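Local coordinates for protein putative phophotriesterase (Proteus mirabilis, PDB 3RHG) that probably hydrolyses ester bonds at a site of two zinc ions, as a member of the phosphotriesterase family of amidohydrolases, at residues D76-L81 with E113-N118; N28-V33 with V295-M300; E209-L214 with R246-E251. All coordinates share one frame; numbering follows the deposited sequence. Where two conformers were deposited one is given.

Contact 1: residues D76-L81 with E113-N118; sequences DVIFEL and ELTGIN
The CA atoms of Ile78 and Thr115, 7.3 Å apart, are the nearest pair between the two segments, where the middle of helix 74-86 passes the C-terminal end of helix 105-115 and the turn that leads into strand 118-123. Both are outer helices of the (beta/alpha)8 barrel and neighbours in its ring; their facing side chains meet on the outside of the barrel, next to strand 89-94. Ile78 does most of the touching. Its CG1 lies anti to the carbonyl carbon (chi1 -73°), and the extended branch carries CD1 to Leu114, whose CD1 is 3.6 Å from Ile78 CD1; the two side chains cross at about a right angle. The same isoleucine rests on the methyl of Thr115, with Ile78 CG1 4.1 Å from Thr115 CG2. Thr115 is split in its duties: the methyl faces the neighbouring helix, while OG1 turns back to its own chain. Thr115 OG1 accepts from Ile117 N at 3.1 Å, an ST turn, and is also hydrogen-bonded to Val111 O one helical turn earlier. Gly116, between Thr115 and Ile117, has the positive phi with which the chain leaves the helix. Beyond this turn Ile117 CD1 comes within 3.9 Å of Leu81 CB, and both side chains also touch Ile92 of strand 89-94, which closes the layer from the barrel side. Across the interface the contact is therefore wholly apolar, made of methyl and methylene groups, and the buried hydroxyl of Thr115 keeps polar partners in its own helix and terminal turn without needing one from helix 74-86.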
loop_
_atom_site.group_PDB
_atom_site.type_symbol
_atom_site.label_atom_id
_atom_site.label_comp_id
_atom_site.label_asym_id
_atom_site.label_seq_id
_atom_site.Cartn_x
_atom_site.Cartn_y
_atom_site.Cartn_z
ATOM N N ASP A 76 2.452 -21.607 10.696
ATOM C CA ASP A 76 2.114 -20.318 10.079
ATOM C C ASP A 76 1.794 -20.487 8.599
ATOM O O ASP A 76 0.835 -19.902 8.077
ATOM C CB ASP A 76 3.268 -19.331 10.234
ATOM C CG ASP A 76 3.451 -18.862 11.670
ATOM O OD1 ASP A 76 2.440 -18.671 12.377
ATOM O OD2 ASP A 76 4.609 -18.680 12.087
ATOM N N VAL A 77 2.619 -21.273 7.913
ATOM C CA VAL A 77 2.393 -21.558 6.487
ATOM C C VAL A 77 1.040 -22.254 6.231
ATOM O O VAL A 77 0.286 -21.868 5.331
ATOM C CB VAL A 77 3.584 -22.360 5.892
ATOM C CG1 VAL A 77 3.301 -22.771 4.435
ATOM C CG2 VAL A 77 4.876 -21.533 5.979
ATOM N N ILE A 78 0.722 -23.268 7.033
ATOM C CA ILE A 78 -0.552 -23.970 6.885
ATOM C C ILE A 78 -1.721 -23.020 7.154
ATOM O O ILE A 78 -2.718 -23.030 6.428
ATOM C CB ILE A 78 -0.626 -25.205 7.793
ATOM C CG1 ILE A 78 0.285 -26.301 7.232
ATOM C CG2 ILE A 78 -2.064 -25.696 7.917
ATOM C CD1 ILE A 78 0.439 -27.499 8.132
ATOM N N PHE A 79 -1.605 -22.188 8.190
ATOM C CA PHE A 79 -2.653 -21.232 8.479
ATOM C C PHE A 79 -2.899 -20.321 7.267
ATOM O O PHE A 79 -4.031 -20.068 6.876
ATOM C CB PHE A 79 -2.281 -20.402 9.709
ATOM C CG PHE A 79 -3.365 -19.482 10.160
ATOM C CD1 PHE A 79 -4.421 -19.958 10.933
ATOM C CD2 PHE A 79 -3.337 -18.138 9.822
ATOM C CE1 PHE A 79 -5.424 -19.110 11.355
ATOM C CE2 PHE A 79 -4.350 -17.280 10.249
ATOM C CZ PHE A 79 -5.390 -17.771 11.011
ATOM N N GLU A 80 -1.823 -19.841 6.660
ATOM C CA GLU A 80 -1.942 -18.941 5.517
ATOM C C GLU A 80 -2.469 -19.657 4.280
ATOM O O GLU A 80 -3.245 -19.094 3.502
ATOM C CB GLU A 80 -0.594 -18.295 5.232
ATOM C CG GLU A 80 -0.235 -17.248 6.281
ATOM C CD GLU A 80 -1.122 -16.015 6.178
ATOM O OE1 GLU A 80 -1.297 -15.509 5.041
ATOM O OE2 GLU A 80 -1.630 -15.547 7.230
ATOM N N LEU A 81 -2.059 -20.913 4.107
ATOM C CA LEU A 81 -2.507 -21.691 2.969
ATOM C C LEU A 81 -4.001 -21.968 3.046
ATOM O O LEU A 81 -4.670 -22.112 2.024
ATOM C CB LEU A 81 -1.752 -23.012 2.908
ATOM C CG LEU A 81 -0.354 -22.961 2.310
ATOM C CD1 LEU A 81 0.329 -24.300 2.524
ATOM C CD2 LEU A 81 -0.423 -22.588 0.803
ATOM N N GLU A 113 0.730 -33.003 2.435
ATOM C CA GLU A 113 0.041 -34.096 3.100
ATOM C C GLU A 113 -1.036 -33.586 4.071
ATOM O O GLU A 113 -2.145 -34.126 4.138
ATOM C CB GLU A 113 1.054 -34.958 3.838
ATOM C CG GLU A 113 1.924 -35.779 2.919
ATOM C CD GLU A 113 3.037 -36.490 3.663
ATOM O OE1 GLU A 113 3.375 -36.036 4.782
ATOM O OE2 GLU A 113 3.573 -37.496 3.136
ATOM N N LEU A 114 -0.715 -32.541 4.817
ATOM C CA LEU A 114 -1.644 -32.029 5.827
ATOM C C LEU A 114 -2.820 -31.254 5.226
ATOM O O LEU A 114 -3.920 -31.282 5.767
ATOM C CB LEU A 114 -0.913 -31.168 6.863
ATOM C CG LEU A 114 0.061 -31.967 7.729
ATOM C CD1 LEU A 114 1.020 -31.056 8.444
ATOM C CD2 LEU A 114 -0.694 -32.844 8.726
ATOM N N THR A 115 -2.583 -30.565 4.110
ATOM C CA THR A 115 -3.585 -29.657 3.556
ATOM C C THR A 115 -4.299 -30.223 2.352
ATOM O O THR A 115 -5.400 -29.785 2.025
ATOM C CB THR A 115 -2.967 -28.335 3.097
ATOM O OG1 THR A 115 -2.060 -28.577 2.011
ATOM C CG2 THR A 115 -2.236 -27.664 4.237
ATOM N N GLY A 116 -3.663 -31.176 1.678
ATOM C CA GLY A 116 -4.234 -31.745 0.465
ATOM C C GLY A 116 -4.051 -30.843 -0.737
ATOM O O GLY A 116 -4.514 -31.151 -1.831
ATOM N N ILE A 117 -3.377 -29.718 -0.541
ATOM C CA ILE A 117 -3.019 -28.843 -1.665
ATOM C C ILE A 117 -1.879 -29.496 -2.458
ATOM O O ILE A 117 -1.002 -30.133 -1.867
ATOM C CB ILE A 117 -2.595 -27.453 -1.149
ATOM C CG1 ILE A 117 -3.759 -26.783 -0.406
ATOM C CG2 ILE A 117 -2.033 -26.577 -2.287
ATOM C CD1 ILE A 117 -3.355 -25.577 0.379
ATOM N N ASN A 118 -1.927 -29.390 -3.788
ATOM C CA ASN A 118 -0.840 -29.857 -4.652
ATOM C C ASN A 118 0.316 -28.881 -4.480
ATOM O O ASN A 118 0.165 -27.695 -4.766
ATOM C CB ASN A 118 -1.256 -29.876 -6.130
ATOM C CG ASN A 118 -2.456 -30.777 -6.412
ATOM O OD1 ASN A 118 -2.546 -31.916 -5.913
ATOM N ND2 ASN A 118 -3.385 -30.276 -7.230
#

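Contact 2: residues N28-V33 with V295-M300; sequences NDLSGV and VFLKQM
Asn28 reaches across to the backbone of Phe296 from a CA-CA separation of 7.0 Å. From its CB, which points toward the 295-300 loop, Asn28 CG sits between the backbone N and the carbonyl carbon (chi1 67°) and lies 3.8 Å from Phe296 O. At the tip the two branches part: OD1 has a hydrogen-bond partner outside the two segments, whereas Asn28 ND2 donates to Phe296 O at 3.0 Å. That bond is nearly straight, 173° at the hydrogen, and the acceptor lies in the amide plane, although the donor is tilted 18° from the carbonyl plane. Asn28 ND2 also passes 3.8 Å from Phe296 CB. Both loops follow barrel strands, 19-24 and 289-291, the first and last of the (beta/alpha)8 fold, so the contact spans the seam of the barrel at the mouth of the active site. Phe296 lines the benzoic acid pocket, near the metal ligands His25 and Asp294. In the conformer given, Leu30 CD1 comes to the ring edge, in plane, 3.9 Å from Phe296 CD1, a contact that is less certain because the leucine is disordered between two conformers. One face of that ring is covered by Leu297 CG, 3.6 Å above the plane of Phe296 and over the centre.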
loop_
_atom_site.group_PDB
_atom_site.type_symbol
_atom_site.label_atom_id
_atom_site.label_comp_id
_atom_site.label_asym_id
_atom_site.label_seq_id
_atom_site.Cartn_x
_atom_site.Cartn_y
_atom_site.Cartn_z
ATOM N N ASN A 28 11.385 -20.474 2.934
ATOM C CA ASN A 28 12.594 -19.835 2.480
ATOM C C ASN A 28 13.239 -19.178 3.685
ATOM O O ASN A 28 12.590 -18.970 4.711
ATOM C CB ASN A 28 12.318 -18.832 1.340
ATOM C CG ASN A 28 11.499 -17.613 1.792
ATOM O OD1 ASN A 28 10.551 -17.728 2.574
ATOM N ND2 ASN A 28 11.873 -16.443 1.299
ATOM N N ASP A 29 14.521 -18.869 3.578
ATOM C CA ASP A 29 15.258 -18.365 4.726
ATOM C C ASP A 29 16.259 -17.401 4.125
ATOM O O ASP A 29 17.099 -17.810 3.319
ATOM C CB ASP A 29 15.970 -19.531 5.434
ATOM C CG ASP A 29 16.671 -19.106 6.729
ATOM O OD1 ASP A 29 16.779 -17.892 6.997
ATOM O OD2 ASP A 29 17.130 -19.993 7.478
ATOM N N LEU A 30 16.137 -16.123 4.471
ATOM C CA LEU A 30 17.069 -15.105 3.992
ATOM C C LEU A 30 17.953 -14.606 5.131
ATOM O O LEU A 30 18.429 -13.461 5.121
ATOM C CB LEU A 30 16.302 -13.945 3.359
ATOM C CG LEU A 30 15.335 -14.407 2.267
ATOM C CD1 LEU A 30 14.470 -13.261 1.798
ATOM C CD2 LEU A 30 16.083 -15.057 1.095
ATOM N N SER A 31 18.179 -15.472 6.108
ATOM C CA SER A 31 18.952 -15.127 7.310
ATOM C C SER A 31 20.387 -14.708 7.073
ATOM O O SER A 31 20.990 -14.068 7.936
ATOM C CB SER A 31 18.966 -16.308 8.271
ATOM O OG SER A 31 17.723 -16.436 8.909
ATOM N N GLY A 32 20.949 -15.076 5.926
ATOM C CA GLY A 32 22.350 -14.754 5.640
ATOM C C GLY A 32 22.548 -13.377 5.027
ATOM O O GLY A 32 23.689 -12.953 4.792
ATOM N N VAL A 33 21.441 -12.674 4.779
ATOM C CA VAL A 33 21.471 -11.369 4.123
ATOM C C VAL A 33 20.582 -10.315 4.806
ATOM O O VAL A 33 20.037 -9.424 4.141
ATOM C CB VAL A 33 21.060 -11.478 2.622
ATOM C CG1 VAL A 33 22.149 -12.209 1.818
ATOM C CG2 VAL A 33 19.685 -12.187 2.472
ATOM N N VAL A 295 4.835 -14.350 -2.160
ATOM C CA VAL A 295 5.019 -14.318 -0.704
ATOM C C VAL A 295 6.434 -14.816 -0.404
ATOM O O VAL A 295 6.801 -15.913 -0.817
ATOM C CB VAL A 295 3.977 -15.178 0.039
ATOM C CG1 VAL A 295 4.356 -15.334 1.529
ATOM C CG2 VAL A 295 2.589 -14.556 -0.105
ATOM N N PHE A 296 7.235 -14.016 0.304
ATOM C CA PHE A 296 8.600 -14.434 0.595
ATOM C C PHE A 296 9.128 -13.823 1.881
ATOM O O PHE A 296 10.285 -14.057 2.243
ATOM C CB PHE A 296 9.547 -14.144 -0.586
ATOM C CG PHE A 296 10.038 -12.703 -0.682
ATOM C CD1 PHE A 296 11.338 -12.380 -0.289
ATOM C CD2 PHE A 296 9.223 -11.690 -1.217
ATOM C CE1 PHE A 296 11.823 -11.055 -0.379
ATOM C CE2 PHE A 296 9.683 -10.359 -1.326
ATOM C CZ PHE A 296 10.990 -10.046 -0.926
ATOM N N LEU A 297 8.263 -13.061 2.557
ATOM C CA LEU A 297 8.562 -12.372 3.812
ATOM C C LEU A 297 7.400 -12.584 4.754
ATOM O O LEU A 297 6.256 -12.684 4.303
ATOM C CB LEU A 297 8.730 -10.866 3.574
ATOM C CG LEU A 297 9.886 -10.394 2.688
ATOM C CD1 LEU A 297 9.704 -8.933 2.238
ATOM C CD2 LEU A 297 11.277 -10.594 3.397
ATOM N N LYS A 298 7.664 -12.641 6.057
ATOM C CA LYS A 298 6.576 -12.873 6.991
ATOM C C LYS A 298 5.557 -11.737 6.946
ATOM O O LYS A 298 4.380 -11.946 7.238
ATOM C CB LYS A 298 7.098 -13.097 8.427
ATOM C CG LYS A 298 7.922 -14.374 8.597
ATOM C CD LYS A 298 8.129 -14.686 10.067
ATOM C CE LYS A 298 9.041 -15.880 10.246
ATOM N NZ LYS A 298 9.250 -16.200 11.697
ATOM N N GLN A 299 6.008 -10.526 6.609
ATOM C CA GLN A 299 5.105 -9.383 6.594
ATOM C C GLN A 299 4.024 -9.532 5.520
ATOM O O GLN A 299 2.998 -8.842 5.566
ATOM C CB GLN A 299 5.865 -8.080 6.355
ATOM C CG GLN A 299 6.276 -7.889 4.919
ATOM C CD GLN A 299 7.200 -6.695 4.778
ATOM O OE1 GLN A 299 8.404 -6.800 5.011
ATOM N NE2 GLN A 299 6.634 -5.546 4.411
ATOM N N MET A 300 4.236 -10.433 4.563
ATOM C CA MET A 300 3.243 -10.605 3.511
ATOM C C MET A 300 2.071 -11.503 3.910
ATOM O O MET A 300 1.029 -11.532 3.233
ATOM C CB MET A 300 3.893 -11.120 2.232
ATOM C CG MET A 300 4.954 -10.169 1.715
ATOM S SD MET A 300 5.825 -10.741 0.257
ATOM C CE MET A 300 4.488 -10.796 -0.975
#

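Contact 3: residues E209-L214 with R246-E251; sequences EVLDIL and RGVWLE
Leu211 and Asp212 of helix 207-217 receive Arg246 in two different ways, one through a face of its guanidinium group and the other at its edge. The contact belongs to the outer layer of the (beta/alpha)8 barrel: helix 207-217 packs beside the turn in which helix 237-245 ends and the chain enters strand 249-252. Gly247, with positive phi, makes that turn between Arg246 and Val248. The arginine chain runs out extended and then bends at chi3 (68°), which lays the flat group over the CB of Leu211. Leu211 CB lies 3.5 Å above the guanidinium plane, over its centre, and is 3.6 Å from Arg246 CZ. At the edge stands Asp212. Its CB leaves the backbone away from the arginine, yet the carboxylate comes back to it, its plane 50° from that of the guanidinium. A single oxygen takes both end nitrogens: Arg246 NH1 and NH2 each donate to Asp212 OD1 at 3.0 Å, a forked salt bridge in which the N-H...O angles are both a bent 139°. The two donors nevertheless approach differently, NH2 using the anti lone pair of OD1 and NH1 coming from above the carboxylate plane. Arg246 NH1 also forms a salt bridge with Asp208, its strongest polar partner, one turn earlier on the same helix, so the arginine ties together successive turns and its positive charge is probably well balanced. Deeper in, Leu211 and Val248 reach toward each other tip to tip. Val248 also touches Ile225 and Leu227 of strand 225-227, and Leu211 touches Met243, extending the apolar layer beneath the charged pair. Between Leu211 and Val248 the nearest atoms are Leu211 CD2 and Val248 CG1, 3.8 Å apart.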
loop_
_atom_site.group_PDB
_atom_site.type_symbol
_atom_site.label_atom_id
_atom_site.label_comp_id
_atom_site.label_asym_id
_atom_site.label_seq_id
_atom_site.Cartn_x
_atom_site.Cartn_y
_atom_site.Cartn_z
ATOM N N GLU A 209 18.083 -9.835 -23.666
ATOM C CA GLU A 209 19.347 -10.579 -23.571
ATOM C C GLU A 209 19.168 -11.949 -22.909
ATOM O O GLU A 209 19.824 -12.928 -23.298
ATOM C CB GLU A 209 20.460 -9.761 -22.931
ATOM C CG GLU A 209 20.371 -9.714 -21.495
ATOM C CD GLU A 209 21.544 -8.971 -20.860
ATOM O OE1 GLU A 209 22.741 -9.305 -21.097
ATOM O OE2 GLU A 209 21.241 -8.046 -20.113
ATOM N N VAL A 210 18.237 -12.049 -21.959
ATOM C CA VAL A 210 17.953 -13.341 -21.351
ATOM C C VAL A 210 17.342 -14.281 -22.407
ATOM O O VAL A 210 17.724 -15.454 -22.506
ATOM C CB VAL A 210 16.992 -13.181 -20.163
ATOM C CG1 VAL A 210 16.340 -14.512 -19.776
ATOM C CG2 VAL A 210 17.732 -12.518 -18.976
ATOM N N LEU A 211 16.418 -13.760 -23.214
ATOM C CA LEU A 211 15.805 -14.582 -24.261
ATOM C C LEU A 211 16.759 -14.873 -25.416
ATOM O O LEU A 211 16.653 -15.924 -26.069
ATOM C CB LEU A 211 14.480 -13.978 -24.750
ATOM C CG LEU A 211 13.421 -13.898 -23.638
ATOM C CD1 LEU A 211 12.109 -13.399 -24.212
ATOM C CD2 LEU A 211 13.236 -15.260 -22.971
ATOM N N ASP A 212 17.719 -13.986 -25.665
ATOM C CA ASP A 212 18.718 -14.319 -26.683
ATOM C C ASP A 212 19.489 -15.573 -26.253
ATOM O O ASP A 212 19.846 -16.393 -27.087
ATOM C CB ASP A 212 19.688 -13.168 -26.939
ATOM C CG ASP A 212 19.063 -12.030 -27.705
ATOM O OD1 ASP A 212 17.932 -12.174 -28.226
ATOM O OD2 ASP A 212 19.702 -10.977 -27.798
ATOM N N ILE A 213 19.750 -15.719 -24.951
ATOM C CA ILE A 213 20.391 -16.941 -24.484
ATOM C C ILE A 213 19.436 -18.140 -24.519
ATOM O O ILE A 213 19.762 -19.169 -25.106
ATOM C CB ILE A 213 21.026 -16.758 -23.075
ATOM C CG1 ILE A 213 22.206 -15.755 -23.136
ATOM C CG2 ILE A 213 21.436 -18.113 -22.487
ATOM C CD1 ILE A 213 22.618 -15.230 -21.752
ATOM N N LEU A 214 18.251 -18.003 -23.906
ATOM C CA LEU A 214 17.361 -19.154 -23.766
ATOM C C LEU A 214 16.789 -19.607 -25.089
ATOM O O LEU A 214 16.696 -20.806 -25.339
ATOM C CB LEU A 214 16.198 -18.855 -22.807
ATOM C CG LEU A 214 16.611 -18.686 -21.346
ATOM C CD1 LEU A 214 15.398 -18.237 -20.499
ATOM C CD2 LEU A 214 17.202 -20.013 -20.824
ATOM N N ARG A 246 7.990 -12.796 -28.492
ATOM C CA ARG A 246 8.977 -13.860 -28.583
ATOM C C ARG A 246 8.438 -15.197 -28.067
ATOM O O ARG A 246 9.115 -16.230 -28.150
ATOM C CB ARG A 246 10.307 -13.463 -27.898
ATOM C CG ARG A 246 10.930 -12.224 -28.546
ATOM C CD ARG A 246 12.308 -11.885 -27.989
ATOM N NE ARG A 246 13.273 -12.896 -28.374
ATOM C CZ ARG A 246 14.578 -12.804 -28.134
ATOM N NH1 ARG A 246 15.055 -11.729 -27.504
ATOM N NH2 ARG A 246 15.395 -13.783 -28.527
ATOM N N GLY A 247 7.213 -15.180 -27.543
ATOM C CA GLY A 247 6.512 -16.435 -27.271
ATOM C C GLY A 247 6.457 -16.870 -25.815
ATOM O O GLY A 247 5.821 -17.874 -25.493
ATOM N N VAL A 248 7.115 -16.120 -24.926
ATOM C CA VAL A 248 7.225 -16.519 -23.533
ATOM C C VAL A 248 6.051 -16.014 -22.704
ATOM O O VAL A 248 5.260 -15.179 -23.169
ATOM C CB VAL A 248 8.552 -16.012 -22.899
ATOM C CG1 VAL A 248 9.739 -16.561 -23.700
ATOM C CG2 VAL A 248 8.554 -14.468 -22.761
ATOM N N TRP A 249 5.955 -16.508 -21.469
ATOM C CA TRP A 249 4.953 -16.041 -20.528
ATOM C C TRP A 249 5.487 -14.869 -19.726
ATOM O O TRP A 249 6.653 -14.887 -19.294
ATOM C CB TRP A 249 4.593 -17.156 -19.546
ATOM C CG TRP A 249 3.971 -18.363 -20.157
ATOM C CD1 TRP A 249 4.613 -19.397 -20.779
ATOM C CD2 TRP A 249 2.566 -18.686 -20.188
ATOM N NE1 TRP A 249 3.697 -20.346 -21.194
ATOM C CE2 TRP A 249 2.442 -19.945 -20.818
ATOM C CE3 TRP A 249 1.419 -18.060 -19.691
ATOM C CZ2 TRP A 249 1.196 -20.565 -21.026
ATOM C CZ3 TRP A 249 0.171 -18.674 -19.906
ATOM C CH2 TRP A 249 0.082 -19.927 -20.547
ATOM N N LEU A 250 4.668 -13.847 -19.517
ATOM C CA LEU A 250 5.009 -12.811 -18.553
ATOM C C LEU A 250 4.288 -13.117 -17.257
ATOM O O LEU A 250 3.074 -13.287 -17.243
ATOM C CB LEU A 250 4.634 -11.402 -19.049
ATOM C CG LEU A 250 5.460 -10.894 -20.238
ATOM C CD1 LEU A 250 5.123 -9.406 -20.497
ATOM C CD2 LEU A 250 6.954 -11.060 -20.006
ATOM N N GLU A 251 5.035 -13.162 -16.162
ATOM C CA GLU A 251 4.458 -13.455 -14.864
ATOM C C GLU A 251 4.451 -12.198 -14.003
ATOM O O GLU A 251 5.509 -11.580 -13.757
ATOM C CB GLU A 251 5.268 -14.553 -14.177
ATOM C CG GLU A 251 4.821 -14.889 -12.769
ATOM C CD GLU A 251 5.622 -16.053 -12.240
ATOM O OE1 GLU A 251 6.688 -15.851 -11.586
ATOM O OE2 GLU A 251 5.212 -17.187 -12.529
#

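Overall arrangement
The three contacts belong to one (beta/alpha)8 barrel built on eight parallel strands in the order of the sequence. Contact 2 joins the loops that follow the first and last strands, 19-24 and 289-291; the chain between its segments holds contact 1 and then contact 3. Contact 1 lies between helices 74-86 and 105-115, contact 3 between helix 207-217 and the entry to strand 249-252, their centres about 32 Å apart on opposite sides of the chain's centre. Contact 2 is about 18 Å from contact 1 and 27 Å from contact 3, centre to centre. It brings the two ends of the strand order together beside the metal site, while contacts 1 and 3 join neighbouring units of the outer shell.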